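Local coordinates for nitroreductase-like family protein (PDB 2I7H) that is a member of the FMN-dependent nitroreductase family and binds flavin mononucleotide as a two-chain assembly, at residues 83-86 against 87-90; 177-180 against 181-184. One frame throughout, in Å; residues are numbered along the deposited sequence.

Contact 1: residues 83-86 against 87-90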
ATOM      1  N   LYS A  83     -17.957 -18.608  18.910  1.00 50.01           N
ATOM      2  CA  LYS A  83     -18.880 -17.624  19.471  1.00 50.28           C
ATOM      3  C   LYS A  83     -18.262 -16.224  19.638  1.00 49.76           C
ATOM      4  O   LYS A  83     -18.872 -15.231  19.248  1.00 49.33           O
ATOM      5  CB  LYS A  83     -19.480 -18.106  20.795  1.00 50.30           C
ATOM      6  CG  LYS A  83     -20.905 -17.646  20.965  1.00 52.62           C
ATOM      7  CD  LYS A  83     -21.164 -17.124  22.354  1.00 57.08           C
ATOM      8  CE  LYS A  83     -22.472 -16.349  22.370  1.00 60.22           C
ATOM      9  NZ  LYS A  83     -22.396 -15.139  23.247  1.00 61.98           N
ATOM     10  N   ILE A  84     -17.067 -16.170  20.231  1.00 49.22           N
ATOM     11  CA  ILE A  84     -16.253 -14.958  20.314  1.00 49.18           C
ATOM     12  C   ILE A  84     -16.270 -14.190  18.992  1.00 48.75           C
ATOM     13  O   ILE A  84     -16.600 -12.997  18.936  1.00 48.57           O
ATOM     14  CB  ILE A  84     -14.747 -15.310  20.656  1.00 49.27           C
ATOM     15  CG1 ILE A  84     -14.578 -15.866  22.090  1.00 50.10           C
ATOM     16  CG2 ILE A  84     -13.807 -14.118  20.399  1.00 49.92           C
ATOM     17  CD1 ILE A  84     -15.379 -15.141  23.182  1.00 51.54           C
ATOM     18  N   LEU A  85     -15.907 -14.900  17.934  1.00 48.02           N
ATOM     19  CA  LEU A  85     -15.666 -14.304  16.651  1.00 47.86           C
ATOM     20  C   LEU A  85     -16.976 -13.908  15.982  1.00 47.57           C
ATOM     21  O   LEU A  85     -17.102 -12.796  15.470  1.00 47.72           O
ATOM     22  CB  LEU A  85     -14.837 -15.265  15.807  1.00 47.84           C
ATOM     23  CG  LEU A  85     -14.538 -14.841  14.392  1.00 48.37           C
ATOM     24  CD1 LEU A  85     -13.217 -15.405  13.960  1.00 46.82           C
ATOM     25  CD2 LEU A  85     -15.703 -15.310  13.503  1.00 48.54           C
ATOM     26  N   SER A  86     -17.952 -14.806  16.018  1.00 47.55           N
ATOM     27  CA  SER A  86     -19.326 -14.505  15.601  1.00 47.78           C
ATOM     28  C   SER A  86     -19.891 -13.230  16.252  1.00 48.08           C
ATOM     29  O   SER A  86     -20.493 -12.400  15.579  1.00 48.44           O
ATOM     30  CB  SER A  86     -20.235 -15.688  15.908  1.00 47.08           C
ATOM     31  OG  SER A  86     -21.535 -15.476  15.384  1.00 48.25           O
ATOM     32  N   ASP A  87     -19.688 -13.078  17.554  1.00 48.30           N
ATOM     33  CA  ASP A  87     -20.171 -11.918  18.269  1.00 48.91           C
ATOM     34  C   ASP A  87     -19.443 -10.654  17.850  1.00 48.59           C
ATOM     35  O   ASP A  87     -20.058  -9.575  17.755  1.00 48.56           O
ATOM     36  CB  ASP A  87     -20.066 -12.143  19.773  1.00 49.34           C
ATOM     37  CG  ASP A  87     -21.111 -13.106  20.278  1.00 53.43           C
ATOM     38  OD1 ASP A  87     -21.895 -13.641  19.457  1.00 57.29           O
ATOM     39  OD2 ASP A  87     -21.168 -13.340  21.507  1.00 59.09           O
ATOM     40  N   ARG A  88     -18.143 -10.790  17.592  1.00 48.25           N
ATOM     41  CA  ARG A  88     -17.330  -9.673  17.118  1.00 48.00           C
ATOM     42  C   ARG A  88     -17.741  -9.180  15.723  1.00 47.52           C
ATOM     43  O   ARG A  88     -17.884  -7.983  15.491  1.00 47.75           O
ATOM     44  CB  ARG A  88     -15.860 -10.052  17.105  1.00 48.12           C
ATOM     45  CG  ARG A  88     -14.975  -8.905  17.453  1.00 49.88           C
ATOM     46  CD  ARG A  88     -13.838  -8.707  16.476  1.00 52.74           C
ATOM     47  NE  ARG A  88     -12.987  -9.878  16.286  1.00 56.16           N
ATOM     48  CZ  ARG A  88     -12.591 -10.332  15.096  1.00 57.23           C
ATOM     49  NH1 ARG A  88     -12.973  -9.738  13.976  1.00 56.93           N
ATOM     50  NH2 ARG A  88     -11.805 -11.387  15.026  1.00 58.52           N
ATOM     51  N   PHE A  89     -17.906 -10.111  14.796  1.00 46.82           N
ATOM     52  CA  PHE A  89     -18.255  -9.784  13.420  1.00 46.18           C
ATOM     53  C   PHE A  89     -19.644  -9.147  13.372  1.00 46.27           C
ATOM     54  O   PHE A  89     -19.972  -8.369  12.470  1.00 46.35           O
ATOM     55  CB  PHE A  89     -18.270 -11.066  12.573  1.00 44.92           C
ATOM     56  CG  PHE A  89     -16.956 -11.431  11.972  1.00 43.58           C
ATOM     57  CD1 PHE A  89     -15.842 -11.649  12.767  1.00 42.03           C
ATOM     58  CD2 PHE A  89     -16.841 -11.617  10.593  1.00 41.09           C
ATOM     59  CE1 PHE A  89     -14.624 -12.009  12.207  1.00 40.92           C
ATOM     60  CE2 PHE A  89     -15.627 -11.997  10.031  1.00 41.24           C
ATOM     61  CZ  PHE A  89     -14.510 -12.193  10.845  1.00 40.45           C
ATOM     62  N   LEU A  90     -20.473  -9.523  14.332  1.00 46.30           N
ATOM     63  CA  LEU A  90     -21.860  -9.117  14.331  1.00 46.22           C
ATOM     64  C   LEU A  90     -22.082  -7.800  15.085  1.00 46.12           C
ATOM     65  O   LEU A  90     -23.179  -7.218  15.031  1.00 45.50           O
ATOM     66  CB  LEU A  90     -22.721 -10.260  14.873  1.00 46.59           C
ATOM     67  CG  LEU A  90     -23.357 -11.176  13.810  1.00 47.23           C
ATOM     68  CD1 LEU A  90     -22.600 -11.299  12.531  1.00 45.43           C
ATOM     69  CD2 LEU A  90     -23.655 -12.552  14.344  1.00 50.77           C
TER
HETATM   70  O   HOH W   1     -23.255 -14.210  17.292  1.00 56.06           O
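Leu85 and Phe89 lie side by side, one helical turn apart, and point the same way. The methyl CD2 of Leu85 sits over one face of the Phe89 ring, 4.1 Å from its centroid and 29° off the ring normal. This is a CH-pi contact. CG of Leu85 adds an apolar touch at 3.6 Å from CE1 of Phe89. In Leu85, CG stands anti to the backbone N (chi1 177°), which brings CG and the CD2 methyl to the Phe89 ring. Both residues are buried. Leu85 also packs on Val69, and Phe89 on Leu65 and Val66, all of helix 62-71. His164 meets the Phe89 ring edge-to-face.

Another side of the helix is polar. Lys83 and Asp87 cross obliquely and form a salt bridge, with NZ of Lys83 2.8 Å from OD2 of Asp87. The amine uses the syn lone pair of that oxygen, on the side of OD1. The lysine chain bends at chi2 and chi4 to bring NZ there. The other carboxylate oxygen is engaged too. A water donates to OD1 of Asp87 at 2.6 Å and also bonds to OG of Ser86 at 2.9 Å. Lysine and water together hold both ends of the carboxylate and probably stabilise its negative charge.

Backbone bonds run beneath these side chains. N of Phe89 bonds to O of Leu85 at 2.9 Å, while the bond from N of Leu90 to O of Ser86 is weak. Ion pair, CH-pi contact and backbone bonds all follow the i to i+4 spacing of an amphipathic alpha-helix, here the C-terminal part of helix 75-90, with its apolar side against helix 62-71.

Contact 2: residues 177-180 against 181-184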
ATOM      1  N   ARG A 177       7.065   5.157  16.073  1.00 44.18           N
ATOM      2  CA  ARG A 177       7.826   4.525  14.994  1.00 42.71           C
ATOM      3  C   ARG A 177       9.341   4.643  15.190  1.00 41.93           C
ATOM      4  O   ARG A 177       9.818   5.504  15.899  1.00 42.67           O
ATOM      5  CB  ARG A 177       7.403   5.109  13.645  1.00 41.57           C
ATOM      6  CG  ARG A 177       5.933   4.911  13.352  1.00 40.88           C
ATOM      7  CD  ARG A 177       5.485   3.430  13.551  1.00 40.67           C
ATOM      8  NE  ARG A 177       4.345   3.044  12.716  1.00 36.35           N
ATOM      9  CZ  ARG A 177       3.122   2.763  13.163  1.00 37.96           C
ATOM     10  NH1 ARG A 177       2.171   2.428  12.304  1.00 36.38           N
ATOM     11  NH2 ARG A 177       2.839   2.794  14.455  1.00 37.16           N
ATOM     12  N   THR A 178      10.088   3.750  14.568  1.00 41.90           N
ATOM     13  CA  THR A 178      11.526   3.865  14.482  1.00 41.30           C
ATOM     14  C   THR A 178      11.865   4.966  13.471  1.00 41.02           C
ATOM     15  O   THR A 178      11.355   4.958  12.340  1.00 40.13           O
ATOM     16  CB  THR A 178      12.138   2.564  14.004  1.00 41.42           C
ATOM     17  OG1 THR A 178      11.702   1.496  14.861  1.00 43.71           O
ATOM     18  CG2 THR A 178      13.680   2.634  13.988  1.00 41.04           C
ATOM     19  N   PRO A 179      12.720   5.922  13.881  1.00 40.72           N
ATOM     20  CA  PRO A 179      13.231   6.907  12.942  1.00 41.04           C
ATOM     21  C   PRO A 179      13.781   6.170  11.717  1.00 41.93           C
ATOM     22  O   PRO A 179      14.580   5.242  11.851  1.00 42.01           O
ATOM     23  CB  PRO A 179      14.352   7.581  13.728  1.00 41.12           C
ATOM     24  CG  PRO A 179      13.920   7.468  15.142  1.00 40.45           C
ATOM     25  CD  PRO A 179      13.273   6.112  15.229  1.00 40.37           C
ATOM     26  N   ILE A 180      13.286   6.545  10.544  1.00 42.77           N
ATOM     27  CA  ILE A 180      13.715   5.992   9.257  1.00 43.46           C
ATOM     28  C   ILE A 180      15.247   5.941   9.057  1.00 43.41           C
ATOM     29  O   ILE A 180      15.761   5.011   8.440  1.00 43.40           O
ATOM     30  CB  ILE A 180      12.947   6.703   8.074  1.00 43.61           C
ATOM     31  CG1 ILE A 180      12.899   5.828   6.829  1.00 44.62           C
ATOM     32  CG2 ILE A 180      13.474   8.131   7.806  1.00 43.81           C
ATOM     33  CD1 ILE A 180      12.027   4.626   6.982  1.00 47.31           C
ATOM     34  N   THR A 181      15.968   6.901   9.625  1.00 44.05           N
ATOM     35  CA  THR A 181      17.425   6.910   9.574  1.00 45.05           C
ATOM     36  C   THR A 181      18.096   5.661  10.169  1.00 45.93           C
ATOM     37  O   THR A 181      19.255   5.383   9.874  1.00 46.04           O
ATOM     38  CB  THR A 181      18.017   8.189  10.205  1.00 45.71           C
ATOM     39  OG1 THR A 181      17.477   8.383  11.518  1.00 46.75           O
ATOM     40  CG2 THR A 181      17.677   9.407   9.332  1.00 45.42           C
ATOM     41  N   GLU A 182      17.367   4.885  10.967  1.00 46.08           N
ATOM     42  CA  GLU A 182      17.909   3.631  11.474  1.00 47.07           C
ATOM     43  C   GLU A 182      17.632   2.472  10.519  1.00 46.91           C
ATOM     44  O   GLU A 182      18.157   1.367  10.687  1.00 46.79           O
ATOM     45  CB  GLU A 182      17.382   3.352  12.882  1.00 47.33           C
ATOM     46  CG  GLU A 182      17.719   4.481  13.853  1.00 51.47           C
ATOM     47  CD  GLU A 182      17.077   4.306  15.215  1.00 60.03           C
ATOM     48  OE1 GLU A 182      17.034   5.292  16.003  1.00 61.20           O
ATOM     49  OE2 GLU A 182      16.607   3.172  15.506  1.00 65.41           O
ATOM     50  N   LYS A 183      16.819   2.743   9.502  1.00 46.87           N
ATOM     51  CA  LYS A 183      16.414   1.725   8.542  1.00 46.97           C
ATOM     52  C   LYS A 183      16.872   2.116   7.137  1.00 47.30           C
ATOM     53  O   LYS A 183      16.441   1.548   6.136  1.00 46.76           O
ATOM     54  CB  LYS A 183      14.899   1.516   8.595  1.00 46.56           C
ATOM     55  CG  LYS A 183      14.403   0.975   9.924  1.00 47.28           C
ATOM     56  CD  LYS A 183      12.889   0.911   9.944  1.00 50.29           C
ATOM     57  CE  LYS A 183      12.345   0.304  11.222  1.00 51.51           C
ATOM     58  NZ  LYS A 183      12.645  -1.168  11.388  1.00 50.81           N
HETATM   59  N   MSE A 184      17.768   3.089   7.066  1.00 47.73           N
HETATM   60  CA  MSE A 184      18.181   3.574   5.774  1.00 49.45           C
HETATM   61  C   MSE A 184      19.671   3.833   5.625  1.00 47.84           C
HETATM   62  O   MSE A 184      20.361   4.228   6.569  1.00 47.73           O
HETATM   63  CB  MSE A 184      17.339   4.785   5.363  1.00 48.88           C
HETATM   64  CG  MSE A 184      17.959   6.131   5.541  1.00 52.24           C
HETATM   65 SE   MSE A 184      16.787   7.443   4.637  0.82 57.52          SE
HETATM   66  CE  MSE A 184      16.438   6.494   3.046  1.00 51.88           C
TER
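Thr178 meets the side chains of both Glu182 and Lys183, crossing each at about a right angle. Its CB lies 3.6 Å from CE of Lys183. Its methyl CG2 comes 3.3 Å from OE2 of Glu182. That methyl stands anti to the backbone N, with OG1 beside the N (chi1 -55°), which leaves the hydroxyl for another partner. Pro179 and Glu182 lie side by side and point the same way, with CG of the proline ring 3.9 Å from OE1 of the carboxylate. The Glu182 chain, extended beyond CG, places its acid group beside the proline ring.

Two backbone bonds set these side chains in place. N of Glu182 bonds to O of Pro179 at 2.9 Å, with an N-H...O angle of 166°. N of Lys183 bonds to O of Ile180 at 2.7 Å. Both donors stand above the plane of the carbonyl they meet. The i to i+3 spacing marks a short 3-10 turn.

The polar ends of Thr178 and Lys183 are held by the second subunit, where OG1 of Thr178 bonds to the carboxylate of Glu50 and NZ of Lys183 to the backbone O of the same Glu50. NH1 of Arg177 forms a salt bridge with the phosphate of the bound FMN, which lies outside the two segments.

The turn lies in the loop between strand 157-167 and strand 184-187, on the surface of its own chain. It leads directly into strand 184-187. There Met184, a selenomethionine, pairs in a parallel beta ladder with a strand of the second subunit, so the sheet continues across the interface.

Overall arrangement
Contact 1 comes first along the chain and closes before contact 2 opens. Their centres are 38 Å apart, their nearest atoms are about 19 Å apart, and they share no helix or strand. Residues 83-90 form the C-terminal part of helix 75-90, packed within their own subunit against helix 62-71. Residues 177-184 lie in the long loop that leaves strand 157-167 and ends at strand 184-187, reaching the second subunit. One contact therefore belongs to the helical layer of a single chain, where no other protein chain of the assembly touches it. The other belongs to the C-terminal arm that joins the two chains and contributes to an FMN site.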